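Local coordinates for N-carbamoylsarcosine amidase related protein (Thermoplasma acidophilum, PDB 3EEF), which binds a zinc ion and probably acts as an amide hydrolase of the isochorismatase-like family, related to N-carbamoylsarcosine amidase, at residues D9-F14 / R64-G69; Y47-H52 / D85-K90. All coordinates share one frame; numbering follows the deposited sequence.

Contact 1 (D9-F14 / R64-G69); sequences DMVNEF and RHSMKG. With ZN (zinc ion), chain C.
Glu13 reaches across to the backbone of Ser66, whose N-H gives a short, nearly straight hydrogen bond to Glu13 OE1 (2.7 Å, 173° at the hydrogen). The donor meets the oxygen from 46° out of the carboxylate plane. The glutamate spans the gap fully stretched, its CG anti to the backbone N (chi1 179°) and the chain extended beyond. Its other oxygen, OE2, lies 3.6 Å from His65 CB and also forms a salt bridge with Arg18, so the carboxylate is held at both oxygens. Beside this bond the Phe14 ring brings CZ to 3.7 Å from His65 CD2, while Val11 CG2 touches Ser66 OG at 3.8 Å. That hydroxyl is itself hydrogen-bonded to the carbonyl of Asp50. His65 ties the contact to the metal site: its NE2 binds the zinc ion at 2.2 Å while ND1 is hydrogen-bonded to Gly63 O, fixing the rotation of the ring. Glu13 and Phe14 thus form a second shell, packed against a metal ligand and its successor. The contact joins the short helix 12-15, which Val11 precedes at the N-cap position a short turn after strand 3-8, to the loop between helix 59-62 and strand 86-90.

Contact 2 (Y47-H52 / D85-K90); sequences YVNDSH and DYVLEK. With ZN (zinc ion), chain C.
Lys90 NZ donates to Asp50 OD1 at 2.7 Å in a salt bridge, and also hydrogen-bonds to the carbonyls of Ala92 and Tyr93. The pair closes the C-terminal ends of two adjacent parallel strands, 45-50 and 86-90, which belong to a beta-alpha-beta unit of the six-stranded parallel sheet. Asp50 divides its carboxylate: Lys90 NZ meets OD1 from 42° out of the carboxylate plane, and OD2 binds the zinc ion at 2.0 Å. Lys90 gets there by placing CG between its backbone N and carbonyl carbon (chi1 71°) and then bending at the last torsion (chi4 85°). His52, just beyond the strand, adds NE2 as another metal ligand, its ND1 held by Asp56. Along the strands, the backbone ladder runs from Tyr47 N to Tyr86 O (2.7 Å) through Leu88 and Asn49 to Ser51 N and Lys90 O (2.9 Å). On the face shared with Asp50 and Lys90, Val48 and Leu88 lie side by side, CG1 to CD2 3.9 Å; Leu88 continues onto helix 101-107 and Tyr53 of the second subunit. On the other face, Asn49 ND2 approaches Val87 CG1. Past the strand end, Ser51 OG donates to Glu89 OE1 at 2.8 Å, meeting that oxygen from above the carboxylate plane.

How the contacts relate
The centres of contacts 1 and 2 lie 10 Å apart, and their segments alternate along the chain: 9-14, 47-52, 64-69, 85-90. A metal site assembled from separate chain segments is the principle illustrated here. Contact 2 lies in the sheet, pairing its edge strand within this chain with the next one in; contact 1 joins the turn and short helix that follow strand 3-8 to the loop after helix 59-62. They touch directly, through a probable hydrogen bond from Asp50 N to Asp9 OD1 and a salt bridge between Lys68 and Glu89. Contact 1 supplies His65, contact 2 Asp50 and His52, and Glu58, which lies between segments 47-52 and 64-69, completes the zinc coordination by the protein.

Contact 1 (D9-F14 / R64-G69)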
ATOM      1  N   ASP A   9     -16.345 -13.066  -1.262  1.00 38.75           N
ATOM      2  CA  ASP A   9     -16.671 -13.806  -2.506  1.00 41.88           C
ATOM      3  C   ASP A   9     -17.901 -14.708  -2.466  1.00 42.92           C
ATOM      4  O   ASP A   9     -17.939 -15.766  -3.123  1.00 43.45           O
ATOM      5  CB  ASP A   9     -15.448 -14.621  -3.000  1.00 44.10           C
ATOM      6  CG  ASP A   9     -14.405 -13.750  -3.709  1.00 50.72           C
ATOM      7  OD1 ASP A   9     -14.781 -12.781  -4.429  1.00 52.53           O
ATOM      8  OD2 ASP A   9     -13.198 -14.045  -3.543  1.00 63.72           O
HETATM    9  N   MSE A  10     -18.934 -14.289  -1.755  1.00 42.91           N
HETATM   10  CA  MSE A  10     -20.177 -15.054  -1.764  1.00 43.76           C
HETATM   11  C   MSE A  10     -20.939 -14.662  -3.027  1.00 44.62           C
HETATM   12  O   MSE A  10     -21.967 -13.995  -2.952  1.00 43.07           O
HETATM   13  CB  MSE A  10     -21.007 -14.786  -0.507  1.00 44.68           C
HETATM   14  CG  MSE A  10     -20.374 -15.283   0.798  1.00 46.12           C
HETATM   15 SE   MSE A  10     -20.269 -17.213   0.925  1.00 64.96          SE
HETATM   16  CE  MSE A  10     -22.104 -17.634   1.488  1.00 63.83           C
ATOM     17  N   VAL A  11     -20.405 -15.061  -4.186  1.00 43.16           N
ATOM     18  CA  VAL A  11     -20.924 -14.600  -5.471  1.00 44.40           C
ATOM     19  C   VAL A  11     -21.426 -15.788  -6.291  1.00 45.23           C
ATOM     20  O   VAL A  11     -21.068 -16.927  -6.025  1.00 47.68           O
ATOM     21  CB  VAL A  11     -19.866 -13.752  -6.251  1.00 42.63           C
ATOM     22  CG1 VAL A  11     -19.425 -12.566  -5.383  1.00 42.45           C
ATOM     23  CG2 VAL A  11     -18.642 -14.611  -6.646  1.00 38.38           C
ATOM     24  N   ASN A  12     -22.281 -15.492  -7.262  1.00 46.31           N
ATOM     25  CA  ASN A  12     -23.016 -16.499  -8.041  1.00 47.85           C
ATOM     26  C   ASN A  12     -22.157 -17.581  -8.661  1.00 47.62           C
ATOM     27  O   ASN A  12     -22.498 -18.740  -8.600  1.00 51.09           O
ATOM     28  CB  ASN A  12     -23.848 -15.809  -9.133  1.00 46.30           C
ATOM     29  CG  ASN A  12     -25.102 -15.153  -8.572  1.00 45.39           C
ATOM     30  OD1 ASN A  12     -25.707 -15.657  -7.621  1.00 48.36           O
ATOM     31  ND2 ASN A  12     -25.505 -14.040  -9.161  1.00 39.46           N
ATOM     32  N   GLU A  13     -21.032 -17.216  -9.248  1.00 49.13           N
ATOM     33  CA  GLU A  13     -20.252 -18.211  -9.952  1.00 51.47           C
ATOM     34  C   GLU A  13     -19.680 -19.258  -9.021  1.00 49.58           C
ATOM     35  O   GLU A  13     -19.474 -20.377  -9.451  1.00 46.42           O
ATOM     36  CB  GLU A  13     -19.132 -17.564 -10.760  1.00 53.81           C
ATOM     37  CG  GLU A  13     -18.236 -18.561 -11.514  1.00 57.81           C
ATOM     38  CD  GLU A  13     -17.394 -17.880 -12.558  1.00 58.87           C
ATOM     39  OE1 GLU A  13     -17.512 -16.647 -12.697  1.00 49.75           O
ATOM     40  OE2 GLU A  13     -16.618 -18.576 -13.241  1.00 72.86           O
ATOM     41  N   PHE A  14     -19.419 -18.906  -7.759  1.00 49.42           N
ATOM     42  CA  PHE A  14     -18.858 -19.880  -6.814  1.00 49.28           C
ATOM     43  C   PHE A  14     -19.918 -20.640  -6.003  1.00 49.62           C
ATOM     44  O   PHE A  14     -19.587 -21.646  -5.368  1.00 48.35           O
ATOM     45  CB  PHE A  14     -17.856 -19.220  -5.860  1.00 51.89           C
ATOM     46  CG  PHE A  14     -16.579 -18.742  -6.525  1.00 52.18           C
ATOM     47  CD1 PHE A  14     -15.744 -19.627  -7.171  1.00 62.93           C
ATOM     48  CD2 PHE A  14     -16.199 -17.413  -6.444  1.00 57.74           C
ATOM     49  CE1 PHE A  14     -14.561 -19.183  -7.771  1.00 68.31           C
ATOM     50  CE2 PHE A  14     -15.017 -16.958  -7.025  1.00 65.72           C
ATOM     51  CZ  PHE A  14     -14.198 -17.844  -7.688  1.00 68.33           C
ATOM     52  N   ARG A  64     -10.787 -16.930 -16.819  1.00 51.73           N
ATOM     53  CA  ARG A  64     -11.809 -15.973 -16.449  1.00 51.75           C
ATOM     54  C   ARG A  64     -12.749 -16.536 -15.384  1.00 51.25           C
ATOM     55  O   ARG A  64     -13.171 -17.684 -15.439  1.00 51.61           O
ATOM     56  CB  ARG A  64     -12.605 -15.506 -17.667  1.00 52.65           C
ATOM     57  CG  ARG A  64     -11.828 -14.508 -18.493  1.00 55.41           C
ATOM     58  CD  ARG A  64     -12.241 -14.521 -19.936  1.00 56.65           C
ATOM     59  NE  ARG A  64     -13.214 -13.484 -20.250  1.00 59.99           N
ATOM     60  CZ  ARG A  64     -12.982 -12.387 -20.976  1.00 49.70           C
ATOM     61  NH1 ARG A  64     -11.785 -12.121 -21.500  1.00 47.88           N
ATOM     62  NH2 ARG A  64     -13.983 -11.547 -21.191  1.00 54.65           N
ATOM     63  N   HIS A  65     -13.043 -15.711 -14.393  1.00 50.28           N
ATOM     64  CA  HIS A  65     -14.005 -16.062 -13.338  1.00 49.85           C
ATOM     65  C   HIS A  65     -14.397 -14.766 -12.630  1.00 48.53           C
ATOM     66  O   HIS A  65     -13.573 -13.840 -12.527  1.00 44.59           O
ATOM     67  CB  HIS A  65     -13.397 -17.104 -12.362  1.00 51.12           C
ATOM     68  CG  HIS A  65     -12.261 -16.574 -11.531  1.00 55.48           C
ATOM     69  ND1 HIS A  65     -10.965 -16.478 -11.996  1.00 52.73           N
ATOM     70  CD2 HIS A  65     -12.244 -16.060 -10.274  1.00 56.70           C
ATOM     71  CE1 HIS A  65     -10.196 -15.957 -11.053  1.00 51.75           C
ATOM     72  NE2 HIS A  65     -10.951 -15.672 -10.003  1.00 55.55           N
ATOM     73  N   SER A  66     -15.649 -14.693 -12.174  1.00 48.29           N
ATOM     74  CA  SER A  66     -16.143 -13.555 -11.422  1.00 48.34           C
ATOM     75  C   SER A  66     -15.659 -12.252 -12.077  1.00 49.34           C
ATOM     76  O   SER A  66     -14.951 -11.407 -11.452  1.00 46.77           O
ATOM     77  CB  SER A  66     -15.685 -13.654  -9.949  1.00 50.59           C
ATOM     78  OG  SER A  66     -16.428 -12.769  -9.104  1.00 45.49           O
HETATM   79  N   MSE A  67     -16.037 -12.114 -13.344  1.00 47.52           N
HETATM   80  CA  MSE A  67     -15.635 -10.988 -14.162  1.00 50.02           C
HETATM   81  C   MSE A  67     -16.468  -9.753 -13.841  1.00 50.85           C
HETATM   82  O   MSE A  67     -17.636  -9.872 -13.452  1.00 50.94           O
HETATM   83  CB  MSE A  67     -15.764 -11.352 -15.646  1.00 50.13           C
HETATM   84  CG  MSE A  67     -14.921 -12.545 -16.038  1.00 51.31           C
HETATM   85 SE   MSE A  67     -13.007 -12.268 -15.642  1.00 59.32          SE
HETATM   86  CE  MSE A  67     -12.582 -11.038 -17.122  1.00 56.08           C
ATOM     87  N   LYS A  68     -15.865  -8.567 -13.978  1.00 52.25           N
ATOM     88  CA  LYS A  68     -16.617  -7.327 -13.803  1.00 54.41           C
ATOM     89  C   LYS A  68     -17.726  -7.271 -14.850  1.00 57.40           C
ATOM     90  O   LYS A  68     -17.492  -7.561 -16.014  1.00 55.66           O
ATOM     91  CB  LYS A  68     -15.721  -6.090 -13.933  1.00 55.62           C
ATOM     92  CG  LYS A  68     -16.485  -4.751 -13.869  1.00 52.36           C
ATOM     93  CD  LYS A  68     -15.574  -3.568 -13.543  1.00 57.26           C
ATOM     94  CE  LYS A  68     -16.356  -2.230 -13.512  1.00 60.58           C
ATOM     95  NZ  LYS A  68     -17.064  -1.984 -12.211  1.00 63.02           N
ATOM     96  N   GLY A  69     -18.933  -6.920 -14.417  1.00 60.45           N
ATOM     97  CA  GLY A  69     -20.071  -6.761 -15.325  1.00 63.08           C
ATOM     98  C   GLY A  69     -20.936  -8.005 -15.512  1.00 64.18           C
ATOM     99  O   GLY A  69     -22.144  -7.885 -15.761  1.00 66.50           O
TER
HETATM  100 ZN    ZN C 183     -10.399 -14.259  -8.416  0.50 44.33          ZN

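Contact 2 (Y47-H52 / D85-K90)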
ATOM      1  N   TYR A  47     -18.981  -6.474   2.012  1.00 41.41           N
ATOM      2  CA  TYR A  47     -18.831  -7.507   1.024  1.00 41.95           C
ATOM      3  C   TYR A  47     -17.640  -7.148   0.168  1.00 40.52           C
ATOM      4  O   TYR A  47     -17.542  -6.028  -0.316  1.00 39.78           O
ATOM      5  CB  TYR A  47     -20.079  -7.614   0.137  1.00 43.54           C
ATOM      6  CG  TYR A  47     -21.360  -8.064   0.839  1.00 45.51           C
ATOM      7  CD1 TYR A  47     -21.827  -9.373   0.717  1.00 43.99           C
ATOM      8  CD2 TYR A  47     -22.108  -7.177   1.601  1.00 44.70           C
ATOM      9  CE1 TYR A  47     -23.008  -9.770   1.339  1.00 45.46           C
ATOM     10  CE2 TYR A  47     -23.284  -7.576   2.237  1.00 46.74           C
ATOM     11  CZ  TYR A  47     -23.730  -8.866   2.101  1.00 46.12           C
ATOM     12  OH  TYR A  47     -24.907  -9.244   2.725  1.00 50.04           O
ATOM     13  N   VAL A  48     -16.739  -8.116  -0.017  1.00 40.32           N
ATOM     14  CA  VAL A  48     -15.596  -7.960  -0.888  1.00 39.60           C
ATOM     15  C   VAL A  48     -15.680  -9.063  -1.972  1.00 39.05           C
ATOM     16  O   VAL A  48     -15.519 -10.224  -1.666  1.00 41.13           O
ATOM     17  CB  VAL A  48     -14.251  -7.983  -0.093  1.00 39.39           C
ATOM     18  CG1 VAL A  48     -14.105  -6.768   0.761  1.00 36.17           C
ATOM     19  CG2 VAL A  48     -14.180  -9.167   0.826  1.00 43.30           C
ATOM     20  N   ASN A  49     -15.917  -8.667  -3.227  1.00 37.68           N
ATOM     21  CA  ASN A  49     -16.204  -9.575  -4.348  1.00 38.35           C
ATOM     22  C   ASN A  49     -15.268  -9.412  -5.513  1.00 39.81           C
ATOM     23  O   ASN A  49     -15.059  -8.298  -6.013  1.00 39.35           O
ATOM     24  CB  ASN A  49     -17.602  -9.291  -4.865  1.00 37.49           C
ATOM     25  CG  ASN A  49     -18.601  -9.252  -3.762  1.00 38.63           C
ATOM     26  OD1 ASN A  49     -18.673 -10.186  -2.967  1.00 41.37           O
ATOM     27  ND2 ASN A  49     -19.355  -8.167  -3.669  1.00 42.69           N
ATOM     28  N   ASP A  50     -14.695 -10.517  -5.959  1.00 41.98           N
ATOM     29  CA  ASP A  50     -13.986 -10.520  -7.230  1.00 43.59           C
ATOM     30  C   ASP A  50     -14.793  -9.797  -8.303  1.00 41.64           C
ATOM     31  O   ASP A  50     -16.003  -9.996  -8.424  1.00 43.93           O
ATOM     32  CB  ASP A  50     -13.659 -11.945  -7.671  1.00 45.47           C
ATOM     33  CG  ASP A  50     -12.346 -12.464  -7.064  1.00 49.59           C
ATOM     34  OD1 ASP A  50     -11.639 -11.688  -6.372  1.00 52.76           O
ATOM     35  OD2 ASP A  50     -11.993 -13.634  -7.333  1.00 59.66           O
ATOM     36  N   SER A  51     -14.135  -8.903  -9.029  1.00 40.87           N
ATOM     37  CA  SER A  51     -14.772  -8.168 -10.128  1.00 41.86           C
ATOM     38  C   SER A  51     -13.680  -7.953 -11.177  1.00 40.46           C
ATOM     39  O   SER A  51     -13.226  -6.837 -11.403  1.00 40.66           O
ATOM     40  CB  SER A  51     -15.354  -6.838  -9.597  1.00 43.44           C
ATOM     41  OG  SER A  51     -15.920  -6.015 -10.607  1.00 45.06           O
ATOM     42  N   HIS A  52     -13.256  -9.063 -11.786  1.00 40.56           N
ATOM     43  CA  HIS A  52     -11.992  -9.150 -12.519  1.00 41.03           C
ATOM     44  C   HIS A  52     -12.041  -8.576 -13.919  1.00 41.25           C
ATOM     45  O   HIS A  52     -13.085  -8.597 -14.561  1.00 42.07           O
ATOM     46  CB  HIS A  52     -11.529 -10.602 -12.634  1.00 40.34           C
ATOM     47  CG  HIS A  52     -10.987 -11.177 -11.358  1.00 43.75           C
ATOM     48  ND1 HIS A  52      -9.824 -10.725 -10.765  1.00 44.71           N
ATOM     49  CD2 HIS A  52     -11.418 -12.218 -10.595  1.00 37.60           C
ATOM     50  CE1 HIS A  52      -9.582 -11.439  -9.674  1.00 44.89           C
ATOM     51  NE2 HIS A  52     -10.524 -12.367  -9.558  1.00 47.86           N
ATOM     52  N   ASP A  85     -24.814  -1.718   4.325  1.00 47.14           N
ATOM     53  CA  ASP A  85     -23.735  -2.655   4.004  1.00 44.57           C
ATOM     54  C   ASP A  85     -22.821  -2.048   2.965  1.00 44.51           C
ATOM     55  O   ASP A  85     -23.291  -1.413   2.037  1.00 46.53           O
ATOM     56  CB  ASP A  85     -24.285  -3.918   3.395  1.00 44.03           C
ATOM     57  CG  ASP A  85     -25.176  -4.688   4.327  1.00 44.94           C
ATOM     58  OD1 ASP A  85     -25.264  -4.365   5.523  1.00 47.18           O
ATOM     59  OD2 ASP A  85     -25.746  -5.678   3.848  1.00 52.30           O
ATOM     60  N   TYR A  86     -21.522  -2.279   3.095  1.00 43.13           N
ATOM     61  CA  TYR A  86     -20.561  -1.875   2.077  1.00 41.96           C
ATOM     62  C   TYR A  86     -20.327  -3.000   1.011  1.00 42.06           C
ATOM     63  O   TYR A  86     -20.283  -4.179   1.360  1.00 41.85           O
ATOM     64  CB  TYR A  86     -19.273  -1.475   2.778  1.00 43.15           C
ATOM     65  CG  TYR A  86     -19.422  -0.269   3.707  1.00 41.39           C
ATOM     66  CD1 TYR A  86     -19.087   0.985   3.264  1.00 42.44           C
ATOM     67  CD2 TYR A  86     -19.899  -0.399   5.018  1.00 45.05           C
ATOM     68  CE1 TYR A  86     -19.177   2.087   4.079  1.00 43.25           C
ATOM     69  CE2 TYR A  86     -20.009   0.707   5.857  1.00 36.98           C
ATOM     70  CZ  TYR A  86     -19.627   1.953   5.370  1.00 49.02           C
ATOM     71  OH  TYR A  86     -19.715   3.106   6.109  1.00 44.10           O
ATOM     72  N   VAL A  87     -20.247  -2.640  -0.278  1.00 40.14           N
ATOM     73  CA  VAL A  87     -19.962  -3.616  -1.342  1.00 41.23           C
ATOM     74  C   VAL A  87     -18.732  -3.135  -2.139  1.00 42.91           C
ATOM     75  O   VAL A  87     -18.763  -2.061  -2.763  1.00 40.27           O
ATOM     76  CB  VAL A  87     -21.151  -3.840  -2.282  1.00 43.04           C
ATOM     77  CG1 VAL A  87     -20.829  -4.946  -3.329  1.00 42.26           C
ATOM     78  CG2 VAL A  87     -22.424  -4.168  -1.492  1.00 36.78           C
ATOM     79  N   LEU A  88     -17.657  -3.932  -2.074  1.00 41.18           N
ATOM     80  CA  LEU A  88     -16.367  -3.593  -2.639  1.00 40.62           C
ATOM     81  C   LEU A  88     -16.051  -4.575  -3.779  1.00 42.83           C
ATOM     82  O   LEU A  88     -16.369  -5.802  -3.699  1.00 40.89           O
ATOM     83  CB  LEU A  88     -15.257  -3.665  -1.575  1.00 40.46           C
ATOM     84  CG  LEU A  88     -14.953  -2.481  -0.648  1.00 44.36           C
ATOM     85  CD1 LEU A  88     -16.234  -1.808  -0.164  1.00 42.68           C
ATOM     86  CD2 LEU A  88     -14.064  -2.887   0.546  1.00 35.67           C
ATOM     87  N   GLU A  89     -15.463  -4.022  -4.844  1.00 40.24           N
ATOM     88  CA  GLU A  89     -14.941  -4.827  -5.932  1.00 42.09           C
ATOM     89  C   GLU A  89     -13.477  -5.028  -5.642  1.00 40.04           C
ATOM     90  O   GLU A  89     -12.789  -4.080  -5.272  1.00 42.38           O
ATOM     91  CB  GLU A  89     -15.104  -4.115  -7.278  1.00 42.39           C
ATOM     92  CG  GLU A  89     -16.540  -4.016  -7.785  1.00 49.86           C
ATOM     93  CD  GLU A  89     -16.649  -3.074  -8.965  1.00 54.47           C
ATOM     94  OE1 GLU A  89     -15.955  -3.302  -9.963  1.00 59.44           O
ATOM     95  OE2 GLU A  89     -17.406  -2.083  -8.890  1.00 69.75           O
ATOM     96  N   LYS A  90     -12.997  -6.254  -5.808  1.00 36.72           N
ATOM     97  CA  LYS A  90     -11.585  -6.559  -5.651  1.00 35.62           C
ATOM     98  C   LYS A  90     -11.041  -7.281  -6.895  1.00 37.24           C
ATOM     99  O   LYS A  90     -11.794  -7.940  -7.614  1.00 35.46           O
ATOM    100  CB  LYS A  90     -11.357  -7.384  -4.377  1.00 35.21           C
ATOM    101  CG  LYS A  90     -11.859  -8.836  -4.408  1.00 38.40           C
ATOM    102  CD  LYS A  90     -11.452  -9.560  -3.118  1.00 38.80           C
ATOM    103  CE  LYS A  90     -11.830 -11.010  -3.133  1.00 35.50           C
ATOM    104  NZ  LYS A  90     -10.801 -11.892  -3.808  1.00 39.17           N
TER
HETATM  105 ZN    ZN C 183     -10.399 -14.259  -8.416  0.50 44.33          ZN